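Long-range contacts in 4-oxalocrotonate decarboxylase NahK (Pseudomonas putida, PDB 5D2G), which catalyses the decarboxylation of (3E)-2-oxohex-3-enedioate to 2-oxopent-4-enoate, a step in the breakdown of aromatic hydrocarbons: residues T159-D164 and F250-G255; I127-S132 and I268-Q273. The protein carries 1 engineered substitution. All blocks are in the same frame, centred on the assembly; numbering follows the deposited sequence.

How the contacts relate
The two contacts lie with centres about 9 Å apart in the FAH-type C-terminal region, and contact 1 is nested within the chain loop that contact 2 closes: the order is 127-132, 159-164, 250-255, 268-273. Strands 153-163 and 250-252 of contact 1 each pair with strand 126-135 in one mixed sheet, whereas contact 2 joins that central strand to strand 267-272 of a second sheet. Thr-253 OG1 and Ile-131 O, 2.5 Å apart, form a probable hydrogen bond between the contacts. Both also share the magnesium ion and its three waters: Glu-128 and Glu-130 from contact 2 and Glu-161 from contact 1 together supply the protein ligands.

Contact 1: T159-D164 and F250-G255; sequences TVEVID and FIMTGG. With MG (magnesium ion), chain B.
At the magnesium site of the FAH-type fold, Thr-159 and Glu-161 of strand 153-163 meet Met-252 of strand 250-252. The methionine methyl does the touching: CE lies 3.5 Å from Glu-161 CB and equally 3.5 Å from Thr-159 CG2, the latter tighter than ordinary van der Waals contact. It therefore sits between two side chains on the same face of the strand. The bend at the end of the methionine, chi3 47°, turns CE into this position, and its side chain crosses that of Thr-159 at about a right angle. Phe-250 meets Thr-159 from the opposite direction, ring edge first: Thr-159 OG1 lies near the ring plane, 3.9 Å from Phe-250 CZ. That hydroxyl has its polar partners elsewhere, in Ser-132 OG and Ile-157 O. Glu-161 leaves the packing for the metal: with CG anti to the backbone N (chi1 -163°) and the chain extended beyond it, OE1 reaches magnesium at 1.9 Å. OE2, 4.1 Å from magnesium, stays outside the first shell and makes a salt bridge to Lys-83, a residue seen to bind 2-oxoglutarate. This second bond should restrict rotation of the carboxylate. Three waters and the carboxylates of Glu-128 and Glu-130 complete the six ligands. The strand axes stay 9.3 Å apart at 69°, and no hydrogen bond crosses directly; strand 126-135 pairs with both strands in the mixed sheet. Phe-187 of strand 184-189 meets Phe-250 and Met-252, while helix 227-239 packs against Ile-251 and Thr-253.

Contact 2: I127-S132 and I268-Q273; sequences IEAEIS and ITVRYQ. With MG (magnesium ion), chain B.
Tyr-272 OH donates a hydrogen bond of 2.7 Å to the main-chain oxygen Glu-130 O. The C=O...donor angle of 130° and a 20° tilt from the carbonyl plane show an off-axis approach, and the oxygen lies at the edge of the phenol ring, near its plane. CG of the tyrosine lies beside its own backbone N, opposite the carbonyl carbon, which carries the ring across to strand 126-135. Ala-129 CB is wedged next to this bond, 3.6 Å from Tyr-272 OH and 3.6 Å from Val-270 CG1. Farther along, Ile-127 and Ile-268 reach toward each other tip to tip, their CD1 atoms 3.7 Å apart. A phenylalanine in place of Tyr-272 would probably leave the Glu-130 carbonyl without its bond from the second sheet. Strand alternation divides the side chains between two faces: Ile-127 and Ala-129 point toward strand 267-272, while those of Glu-128 and Glu-130 leave the backbone away from it, and their carboxylates reach the metal. Glu-128 OE2 binds magnesium at 2.0 Å and Glu-130 OE1 at 1.9 Å. Glu-130 OE2 accepts a bond of 2.7 Å from water 1, itself a metal ligand, and another from the backbone N of Gly-254, which should restrict the turn of the carboxylate. The two strand axes run 8.7 Å apart at 33°, with side chains from both strands filling the gap between the two sheets. Val-206 of strand 205-210 touches Ala-129, Val-270 and Tyr-272, and Phe-282 of strand 276-282 closes on both isoleucines; Val-160 of strand 153-163 packs on Ile-127 and Val-270.

Contact 1: T159-D164 and F250-G255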
# COMPACT_ATOMS: atom_id res chain seq x y z
N THR A 159 -4.23 9.11 -5.20
CA THR A 159 -4.46 8.57 -3.86
C THR A 159 -3.24 8.80 -2.99
O THR A 159 -2.12 8.51 -3.40
CB THR A 159 -4.70 7.05 -3.89
OG1 THR A 159 -5.67 6.74 -4.89
CG2 THR A 159 -5.17 6.53 -2.52
N VAL A 160 -3.45 9.32 -1.79
CA VAL A 160 -2.38 9.41 -0.82
C VAL A 160 -2.57 8.27 0.16
O VAL A 160 -3.68 8.09 0.67
CB VAL A 160 -2.44 10.75 -0.07
CG1 VAL A 160 -1.50 10.74 1.13
CG2 VAL A 160 -2.12 11.90 -1.03
N GLU A 161 -1.53 7.48 0.40
CA GLU A 161 -1.64 6.45 1.43
C GLU A 161 -1.14 7.01 2.75
O GLU A 161 -0.16 7.75 2.78
CB GLU A 161 -0.84 5.19 1.11
CG GLU A 161 -1.30 4.02 1.97
CD GLU A 161 -0.61 2.70 1.66
OE1 GLU A 161 0.38 2.68 0.90
OE2 GLU A 161 -1.10 1.67 2.18
N VAL A 162 -1.81 6.65 3.83
CA VAL A 162 -1.22 6.87 5.14
C VAL A 162 -0.72 5.51 5.54
O VAL A 162 -1.52 4.56 5.65
CB VAL A 162 -2.24 7.33 6.17
CG1 VAL A 162 -1.53 7.60 7.49
CG2 VAL A 162 -2.96 8.60 5.68
N ILE A 163 0.59 5.38 5.71
CA ILE A 163 1.13 4.09 6.14
C ILE A 163 1.54 4.23 7.59
O ILE A 163 1.85 5.33 8.05
CB ILE A 163 2.32 3.63 5.29
CG1 ILE A 163 3.44 4.67 5.29
CG2 ILE A 163 1.89 3.31 3.86
CD1 ILE A 163 4.68 4.23 4.48
N ASP A 164 1.52 3.12 8.32
CA ASP A 164 1.81 3.19 9.73
C ASP A 164 2.27 1.81 10.12
O ASP A 164 1.46 0.93 10.40
CB ASP A 164 0.53 3.57 10.48
CG ASP A 164 0.76 3.86 11.94
OD1 ASP A 164 1.89 4.22 12.32
OD2 ASP A 164 -0.23 3.74 12.70
N PHE A 250 -9.42 -2.19 -6.96
CA PHE A 250 -8.74 -0.92 -6.71
C PHE A 250 -7.33 -1.22 -6.20
O PHE A 250 -7.15 -1.93 -5.21
CB PHE A 250 -9.54 -0.14 -5.66
CG PHE A 250 -8.86 1.11 -5.17
CD1 PHE A 250 -9.05 2.31 -5.84
CD2 PHE A 250 -8.09 1.09 -4.02
CE1 PHE A 250 -8.46 3.47 -5.38
CE2 PHE A 250 -7.48 2.25 -3.56
CZ PHE A 250 -7.66 3.44 -4.24
N ILE A 251 -6.31 -0.69 -6.88
CA ILE A 251 -4.93 -0.97 -6.52
C ILE A 251 -4.15 0.31 -6.37
O ILE A 251 -4.09 1.10 -7.31
CB ILE A 251 -4.23 -1.81 -7.61
CG1 ILE A 251 -5.02 -3.10 -7.87
CG2 ILE A 251 -2.77 -2.11 -7.21
CD1 ILE A 251 -4.56 -3.85 -9.06
N MET A 252 -3.52 0.49 -5.22
CA MET A 252 -2.62 1.61 -5.04
C MET A 252 -1.24 1.18 -5.50
O MET A 252 -0.64 0.27 -4.93
CB MET A 252 -2.59 2.02 -3.58
CG MET A 252 -3.98 2.31 -3.04
SD MET A 252 -3.93 3.03 -1.40
CE MET A 252 -2.67 4.26 -1.67
N THR A 253 -0.75 1.83 -6.55
CA THR A 253 0.39 1.29 -7.27
C THR A 253 1.75 1.52 -6.63
O THR A 253 2.74 0.93 -7.07
CB THR A 253 0.42 1.77 -8.73
OG1 THR A 253 0.53 3.20 -8.75
CG2 THR A 253 -0.87 1.33 -9.43
N GLY A 254 1.83 2.36 -5.60
CA GLY A 254 3.10 2.54 -4.93
C GLY A 254 3.53 3.98 -4.74
O GLY A 254 2.93 4.91 -5.31
N GLY A 255 4.58 4.17 -3.95
CA GLY A 255 5.02 5.49 -3.53
C GLY A 255 5.73 6.26 -4.63
O GLY A 255 6.83 5.89 -5.04
MG MG B . 1.78 2.89 -0.42
O HOH W 1 0.91 1.60 -1.72
O HOH W 2 2.80 1.42 0.27
O HOH W 3 3.65 2.73 -1.44

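Contact 2: I127-S132 and I268-Q273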
# COMPACT_ATOMS: atom_id res chain seq x y z
N ILE A 127 2.73 9.71 5.17
CA ILE A 127 1.92 9.72 3.96
C ILE A 127 2.85 9.59 2.76
O ILE A 127 4.03 9.93 2.83
CB ILE A 127 1.07 11.00 3.84
CG1 ILE A 127 1.94 12.25 3.91
CG2 ILE A 127 0.03 11.05 4.97
CD1 ILE A 127 1.27 13.46 3.30
N GLU A 128 2.31 9.07 1.66
CA GLU A 128 3.06 8.98 0.43
C GLU A 128 2.06 9.20 -0.69
O GLU A 128 0.91 8.72 -0.61
CB GLU A 128 3.75 7.61 0.33
CG GLU A 128 2.83 6.43 0.50
CD GLU A 128 3.56 5.07 0.52
OE1 GLU A 128 4.80 5.01 0.35
OE2 GLU A 128 2.86 4.06 0.72
N ALA A 129 2.46 9.95 -1.72
CA ALA A 129 1.58 10.21 -2.86
C ALA A 129 1.63 9.04 -3.83
O ALA A 129 2.71 8.54 -4.16
CB ALA A 129 2.00 11.46 -3.55
N GLU A 130 0.46 8.61 -4.30
CA GLU A 130 0.39 7.48 -5.21
C GLU A 130 -0.64 7.71 -6.30
O GLU A 130 -1.46 8.64 -6.24
CB GLU A 130 0.05 6.18 -4.46
CG GLU A 130 0.84 5.99 -3.15
CD GLU A 130 0.83 4.56 -2.65
OE1 GLU A 130 1.21 4.38 -1.47
OE2 GLU A 130 0.47 3.63 -3.41
N ILE A 131 -0.60 6.84 -7.29
CA ILE A 131 -1.67 6.78 -8.27
C ILE A 131 -2.31 5.40 -8.13
O ILE A 131 -1.61 4.38 -8.06
CB ILE A 131 -1.14 7.11 -9.71
CG1 ILE A 131 -2.30 7.34 -10.67
CG2 ILE A 131 -0.20 6.04 -10.22
CD1 ILE A 131 -3.01 8.66 -10.42
N SER A 132 -3.63 5.37 -8.00
CA SER A 132 -4.33 4.10 -7.92
C SER A 132 -5.02 3.90 -9.24
O SER A 132 -5.27 4.86 -9.99
CB SER A 132 -5.37 4.12 -6.80
OG SER A 132 -4.77 4.40 -5.54
N ILE A 268 -2.33 18.41 4.68
CA ILE A 268 -1.50 18.06 3.56
C ILE A 268 -2.29 18.26 2.30
O ILE A 268 -3.52 18.15 2.30
CB ILE A 268 -0.97 16.62 3.68
CG1 ILE A 268 -2.12 15.62 3.60
CG2 ILE A 268 -0.21 16.45 5.00
CD1 ILE A 268 -2.08 14.74 2.37
N THR A 269 -1.58 18.59 1.23
CA THR A 269 -2.19 18.74 -0.08
C THR A 269 -1.20 18.21 -1.07
O THR A 269 -0.05 18.68 -1.13
CB THR A 269 -2.46 20.21 -0.42
OG1 THR A 269 -3.30 20.79 0.59
CG2 THR A 269 -3.13 20.32 -1.79
N VAL A 270 -1.62 17.22 -1.85
CA VAL A 270 -0.76 16.64 -2.85
C VAL A 270 -1.30 16.96 -4.23
O VAL A 270 -2.43 16.59 -4.55
CB VAL A 270 -0.63 15.13 -2.66
CG1 VAL A 270 0.22 14.54 -3.79
CG2 VAL A 270 0.00 14.83 -1.31
N ARG A 271 -0.51 17.65 -5.03
CA ARG A 271 -0.98 18.12 -6.32
C ARG A 271 -0.55 17.16 -7.40
O ARG A 271 0.63 16.82 -7.50
CB ARG A 271 -0.44 19.52 -6.60
CG ARG A 271 -0.67 20.46 -5.42
CD ARG A 271 -0.26 21.89 -5.75
NE ARG A 271 -0.36 22.72 -4.55
CZ ARG A 271 -1.51 23.20 -4.06
NH1 ARG A 271 -2.67 22.95 -4.66
NH2 ARG A 271 -1.50 23.94 -2.96
N TYR A 272 -1.51 16.73 -8.21
CA TYR A 272 -1.23 15.79 -9.28
C TYR A 272 -1.34 16.53 -10.61
O TYR A 272 -2.34 17.21 -10.87
CB TYR A 272 -2.21 14.62 -9.23
CG TYR A 272 -1.96 13.67 -8.08
CD1 TYR A 272 -2.32 14.00 -6.78
CD2 TYR A 272 -1.38 12.43 -8.30
CE1 TYR A 272 -2.09 13.12 -5.73
CE2 TYR A 272 -1.16 11.55 -7.27
CZ TYR A 272 -1.51 11.90 -5.99
OH TYR A 272 -1.28 11.01 -4.96
N GLN A 273 -0.31 16.41 -11.43
CA GLN A 273 -0.29 17.13 -12.70
C GLN A 273 -1.51 16.80 -13.55
O GLN A 273 -1.72 15.65 -13.93
CB GLN A 273 1.00 16.79 -13.44
CG GLN A 273 1.18 17.44 -14.78
CD GLN A 273 2.43 16.92 -15.47
OE1 GLN A 273 3.10 16.02 -14.95
NE2 GLN A 273 2.73 17.47 -16.64
MG MG B . 1.78 2.89 -0.42
O HOH W 1 0.91 1.60 -1.72
O HOH W 2 2.80 1.42 0.27
O HOH W 3 3.65 2.73 -1.44